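Local coordinates for short chain dehydrogenase (Mycobacterium smegmatis, PDB 3UCX), which is a short-chain dehydrogenase with a Rossmann-type fold that probably carries out a nucleotide-dependent oxidoreduction, its substrate not being established, at residues G35-A41 with R60-V65; L78-T82 with L127-F131. One frame throughout, in Å; residues are numbered along the deposited sequence.

In the fold
Both contacts lie in the Rossmann-type domain, with centres about 13 Å apart. Contact 1 comes first along the chain. It pairs strands 37-42 and 62-66 at one border of the seven-stranded parallel sheet. Helix 72-85 follows strand 62-66 directly and supplies the first half of contact 2. Its partner, helix 110-130, comes after strand 91-94. The contacts meet where helix 72-85 lies on the sheet. V39 CG1 is 3.6 Å from T82 OG1, and V65 CB is 3.7 Å from L78 CD1. L78 packs on both strands and on L127 and F131. T82 packs on V39 and F131. Side-chain packing thus links the strand pair, helix 72-85 and the end of helix 110-130.

Contact 1. Residues G35-A41 with R60-V65; sequences GADLVLA and RRALSV
This contact is the parallel strand pair of a beta-alpha-beta unit, made of strand 37-42, helix 45-57 and strand 62-66. At its start D37 forms a salt-bridge network with R60 and R61. The D37 carboxylate takes four N-H groups, two on each oxygen. OD1 accepts from R61 N at 2.8 Å and from R60 NE at 3.1 Å, the two donors coming from opposite faces of the carboxylate. OD2 accepts in the same two-sided way from R60 NH2 and R61 NH2. R60 grips side-on, with its plane turned 37° from the carboxylate. The R61 plane is almost perpendicular to it, at 89°. A water also donates to OD1 and makes a weak bond with R61 NE.

The R60 chain bends at chi2 and chi3. This brings its guanidinium face under G35 O, which sits 3.1 Å from R60 CZ without a hydrogen bond. R60 NH2 has a second acid partner in D11. G35, with positive phi, is the C-prime residue of the Schellman motif that ends helix 23-33. A36 O is buried against R60 CG at 3.3 Å and has no polar partner.

Beyond the charges the backbones take over. R61 O accepts from L38 N. L38 O then receives L63 N, L63 O receives L40 N at 2.7 Å, and L40 O receives V65 N. V39 CG2 lies 4.3 Å from L63 CD2 on the face where V39 meets helix 72-85. L40 CD1 is 4.3 Å from A62 CB on the other face, which helix 45-57 covers. The short segment axes run 13° apart, in the same sense. Such a parallel pair, joined by a helix at the border of the sheet, is typical of the Rossmann fold.

Contact 2. Residues L78-T82 with L127-F131; sequences LVDET and LIQGF
L78 O, at the base of a side chain that touches F131, accepts two bonds from T82. T82 OG1 donates at 2.8 Å and T82 N at 3.0 Å, from opposite faces of the carbonyl. The first is a side-chain bond back along the helix; the second is the ordinary helical bond. T82 OG1 stands beside its own backbone N (chi1 -63°), which turns the hydroxyl back to the previous turn. The hydroxyl proton is thus spent inside helix 72-85. Toward the other segment OG1 offers only packing, 3.7 Å from F131 CZ at the ring edge.

F131 is the main apolar piece of the contact. Its ring reaches across to helix 72-85 and is met from several directions. V79 CG2 sits over one face, 3.9 Å from the ring centroid and 10° off the normal, a CH-pi contact. L78 CD2 comes to the ring edge at CE2, 4.1 Å away. The same methyl meets L127 CD1 at 3.6 Å, where the two leucines cross at about a right angle. With CG trans to the backbone N (chi1 173°), L78 turns CD2 to L127 CD1 and the ring edge together.

V79 CG2 also rests on the backbone of the other helix, 3.6 Å from G130 O. G130 has no side chain, and the helices come close here: the CA atoms of V79 and G130 are 6.4 Å apart. No hydrogen bond crosses between the segments.

F131 is the first residue to leave helix 110-130 and the N-cap position of helix 132-138. Its ring also packs on V92 of strand 91-94, while L78 and T82 reach V39 of strand 37-42. Farther round helix 110-130, Q129 packs on A106 of the second subunit. The contact therefore lies between two neighbouring helices on one side of the sheet.

Contact 1. Residues G35-A41 with R60-V65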
loop_
_atom_site.group_PDB
_atom_site.type_symbol
_atom_site.label_atom_id
_atom_site.label_comp_id
_atom_site.label_asym_id
_atom_site.label_seq_id
_atom_site.Cartn_x
_atom_site.Cartn_y
_atom_site.Cartn_z
ATOM N N GLY A 35 15.978 -30.495 7.848
ATOM C CA GLY A 35 16.549 -31.453 6.905
ATOM C C GLY A 35 17.459 -30.878 5.835
ATOM O O GLY A 35 17.903 -31.621 4.952
ATOM N N ALA A 36 17.742 -29.572 5.896
ATOM C CA ALA A 36 18.593 -28.919 4.887
ATOM C C ALA A 36 20.073 -29.084 5.208
ATOM O O ALA A 36 20.457 -29.195 6.375
ATOM C CB ALA A 36 18.249 -27.418 4.759
ATOM N N ASP A 37 20.900 -29.129 4.159
ATOM C CA ASP A 37 22.322 -28.877 4.290
ATOM C C ASP A 37 22.583 -27.433 3.957
ATOM O O ASP A 37 21.875 -26.857 3.144
ATOM C CB ASP A 37 23.124 -29.765 3.349
ATOM C CG ASP A 37 23.046 -31.221 3.737
ATOM O OD1 ASP A 37 23.217 -31.541 4.932
ATOM O OD2 ASP A 37 22.785 -32.043 2.846
ATOM N N LEU A 38 23.622 -26.866 4.563
ATOM C CA LEU A 38 23.840 -25.430 4.532
ATOM C C LEU A 38 25.113 -25.019 3.832
ATOM O O LEU A 38 26.128 -25.703 3.904
ATOM C CB LEU A 38 23.910 -24.883 5.968
ATOM C CG LEU A 38 22.611 -24.595 6.721
ATOM C CD1 LEU A 38 21.937 -23.348 6.170
ATOM C CD2 LEU A 38 21.672 -25.786 6.708
ATOM N N VAL A 39 25.042 -23.853 3.207
ATOM C CA VAL A 39 26.196 -23.036 2.873
ATOM C C VAL A 39 26.089 -21.774 3.707
ATOM O O VAL A 39 25.065 -21.084 3.663
ATOM C CB VAL A 39 26.220 -22.649 1.375
ATOM C CG1 VAL A 39 27.397 -21.733 1.091
ATOM C CG2 VAL A 39 26.254 -23.913 0.516
ATOM N N LEU A 40 27.128 -21.489 4.478
ATOM C CA LEU A 40 27.173 -20.300 5.316
ATOM C C LEU A 40 28.208 -19.316 4.778
ATOM O O LEU A 40 29.400 -19.645 4.626
ATOM C CB LEU A 40 27.495 -20.696 6.770
ATOM C CG LEU A 40 26.614 -21.786 7.386
ATOM C CD1 LEU A 40 27.149 -22.257 8.742
ATOM C CD2 LEU A 40 25.151 -21.362 7.478
ATOM N N ALA A 41 27.758 -18.101 4.501
ATOM C CA ALA A 41 28.604 -17.066 3.930
ATOM C C ALA A 41 28.556 -15.816 4.827
ATOM O O ALA A 41 27.494 -15.383 5.251
ATOM C CB ALA A 41 28.174 -16.747 2.504
ATOM N N ARG A 60 23.386 -32.791 9.844
ATOM C CA ARG A 60 23.468 -32.278 8.467
ATOM C C ARG A 60 24.854 -31.715 8.182
ATOM O O ARG A 60 25.718 -31.702 9.052
ATOM C CB ARG A 60 22.410 -31.185 8.241
ATOM C CG ARG A 60 20.984 -31.611 8.517
ATOM C CD ARG A 60 20.563 -32.874 7.801
ATOM N NE ARG A 60 20.785 -32.853 6.357
ATOM C CZ ARG A 60 20.199 -33.691 5.494
ATOM N NH1 ARG A 60 19.350 -34.628 5.918
ATOM N NH2 ARG A 60 20.454 -33.593 4.187
ATOM N N ARG A 61 25.066 -31.224 6.964
ATOM C CA ARG A 61 26.358 -30.677 6.591
ATOM C C ARG A 61 26.335 -29.164 6.485
ATOM O O ARG A 61 25.302 -28.555 6.151
ATOM C CB ARG A 61 26.829 -31.296 5.273
ATOM C CG ARG A 61 27.264 -32.750 5.429
ATOM C CD ARG A 61 27.506 -33.378 4.073
ATOM N NE ARG A 61 26.288 -33.357 3.256
ATOM C CZ ARG A 61 26.256 -33.504 1.935
ATOM N NH1 ARG A 61 27.373 -33.700 1.242
ATOM N NH2 ARG A 61 25.093 -33.457 1.300
ATOM N N ALA A 62 27.476 -28.556 6.785
ATOM C CA ALA A 62 27.635 -27.114 6.637
ATOM C C ALA A 62 28.937 -26.802 5.891
ATOM O O ALA A 62 30.002 -27.270 6.284
ATOM C CB ALA A 62 27.619 -26.436 8.002
ATOM N N LEU A 63 28.843 -26.032 4.808
ATOM C CA LEU A 63 30.010 -25.482 4.129
ATOM C C LEU A 63 30.141 -24.018 4.526
ATOM O O LEU A 63 29.219 -23.217 4.272
ATOM C CB LEU A 63 29.830 -25.578 2.612
ATOM C CG LEU A 63 30.955 -25.062 1.709
ATOM C CD1 LEU A 63 32.133 -26.035 1.738
ATOM C CD2 LEU A 63 30.431 -24.871 0.284
ATOM N N SER A 64 31.286 -23.657 5.108
ATOM C CA SER A 64 31.536 -22.281 5.533
ATOM C C SER A 64 32.470 -21.630 4.533
ATOM O O SER A 64 33.537 -22.174 4.250
ATOM C CB SER A 64 32.165 -22.241 6.932
ATOM O OG SER A 64 31.277 -22.813 7.875
ATOM N N VAL A 65 32.057 -20.487 3.987
ATOM C CA VAL A 65 32.854 -19.782 2.988
ATOM C C VAL A 65 32.920 -18.289 3.283
ATOM O O VAL A 65 31.930 -17.572 3.147
ATOM C CB VAL A 65 32.312 -19.979 1.549
ATOM C CG1 VAL A 65 33.277 -19.380 0.534
ATOM C CG2 VAL A 65 32.055 -21.452 1.250
HETATM O O HOH W 1 23.483 -34.362 4.744
#

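Contact 2. Residues L78-T82 with L127-F131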
loop_
_atom_site.group_PDB
_atom_site.type_symbol
_atom_site.label_atom_id
_atom_site.label_comp_id
_atom_site.label_asym_id
_atom_site.label_seq_id
_atom_site.Cartn_x
_atom_site.Cartn_y
_atom_site.Cartn_z
ATOM N N LEU A 78 32.362 -18.262 -3.942
ATOM C CA LEU A 78 31.270 -18.896 -3.160
ATOM C C LEU A 78 30.396 -19.835 -4.004
ATOM O O LEU A 78 30.089 -20.941 -3.591
ATOM C CB LEU A 78 30.386 -17.825 -2.513
ATOM C CG LEU A 78 29.112 -18.268 -1.796
ATOM C CD1 LEU A 78 29.451 -19.101 -0.561
ATOM C CD2 LEU A 78 28.261 -17.043 -1.430
ATOM N N VAL A 79 29.994 -19.384 -5.184
ATOM C CA VAL A 79 29.218 -20.218 -6.096
ATOM C C VAL A 79 30.020 -21.469 -6.485
ATOM O O VAL A 79 29.512 -22.580 -6.421
ATOM C CB VAL A 79 28.794 -19.435 -7.361
ATOM C CG1 VAL A 79 28.089 -20.350 -8.362
ATOM C CG2 VAL A 79 27.894 -18.262 -6.972
ATOM N N ASP A 80 31.272 -21.282 -6.879
ATOM C CA ASP A 80 32.102 -22.415 -7.289
ATOM C C ASP A 80 32.270 -23.431 -6.150
ATOM O O ASP A 80 32.096 -24.641 -6.352
ATOM C CB ASP A 80 33.464 -21.940 -7.821
ATOM C CG ASP A 80 33.372 -21.255 -9.182
ATOM O OD1 ASP A 80 32.379 -21.464 -9.919
ATOM O OD2 ASP A 80 34.305 -20.486 -9.530
ATOM N N GLU A 81 32.515 -22.946 -4.936
ATOM C CA GLU A 81 32.714 -23.859 -3.795
ATOM C C GLU A 81 31.436 -24.616 -3.452
ATOM O O GLU A 81 31.464 -25.812 -3.165
ATOM C CB GLU A 81 33.259 -23.111 -2.581
ATOM C CG GLU A 81 34.714 -22.691 -2.737
ATOM C CD GLU A 81 35.665 -23.873 -2.787
ATOM O OE1 GLU A 81 35.616 -24.733 -1.889
ATOM O OE2 GLU A 81 36.451 -23.947 -3.741
ATOM N N THR A 82 30.304 -23.922 -3.517
ATOM C CA THR A 82 28.999 -24.543 -3.295
ATOM C C THR A 82 28.695 -25.638 -4.305
ATOM O O THR A 82 28.204 -26.710 -3.960
ATOM C CB THR A 82 27.893 -23.461 -3.372
ATOM O OG1 THR A 82 28.100 -22.513 -2.320
ATOM C CG2 THR A 82 26.508 -24.074 -3.256
ATOM N N LEU A 127 24.584 -12.067 -5.208
ATOM C CA LEU A 127 24.300 -13.432 -4.741
ATOM C C LEU A 127 23.238 -14.136 -5.544
ATOM O O LEU A 127 23.406 -15.285 -5.935
ATOM C CB LEU A 127 23.825 -13.442 -3.283
ATOM C CG LEU A 127 24.821 -13.867 -2.237
ATOM C CD1 LEU A 127 25.386 -15.258 -2.549
ATOM C CD2 LEU A 127 25.889 -12.795 -2.291
ATOM N N ILE A 128 22.113 -13.456 -5.730
ATOM C CA ILE A 128 20.983 -14.009 -6.453
ATOM C C ILE A 128 21.404 -14.337 -7.877
ATOM O O ILE A 128 21.075 -15.410 -8.373
ATOM C CB ILE A 128 19.755 -13.082 -6.428
ATOM C CG1 ILE A 128 19.178 -13.001 -4.981
ATOM C CG2 ILE A 128 18.705 -13.553 -7.427
ATOM C CD1 ILE A 128 18.293 -11.803 -4.696
ATOM N N GLN A 129 22.126 -13.426 -8.523
ATOM C CA GLN A 129 22.571 -13.640 -9.893
ATOM C C GLN A 129 23.565 -14.793 -9.989
ATOM O O GLN A 129 23.455 -15.648 -10.892
ATOM C CB GLN A 129 23.149 -12.347 -10.476
ATOM C CG GLN A 129 22.055 -11.298 -10.658
ATOM C CD GLN A 129 22.494 -10.004 -11.323
ATOM O OE1 GLN A 129 23.671 -9.608 -11.246
ATOM N NE2 GLN A 129 21.539 -9.326 -11.974
ATOM N N GLY A 130 24.521 -14.834 -9.050
ATOM C CA GLY A 130 25.496 -15.909 -8.987
ATOM C C GLY A 130 24.865 -17.283 -8.889
ATOM O O GLY A 130 25.328 -18.240 -9.516
ATOM N N PHE A 131 23.804 -17.373 -8.100
ATOM C CA PHE A 131 23.080 -18.622 -7.927
ATOM C C PHE A 131 21.868 -18.807 -8.836
ATOM O O PHE A 131 21.133 -19.766 -8.680
ATOM C CB PHE A 131 22.713 -18.786 -6.443
ATOM C CG PHE A 131 23.891 -19.207 -5.592
ATOM C CD1 PHE A 131 24.484 -20.434 -5.778
ATOM C CD2 PHE A 131 24.412 -18.363 -4.630
ATOM C CE1 PHE A 131 25.560 -20.835 -5.006
ATOM C CE2 PHE A 131 25.479 -18.750 -3.846
ATOM C CZ PHE A 131 26.070 -19.981 -4.040
#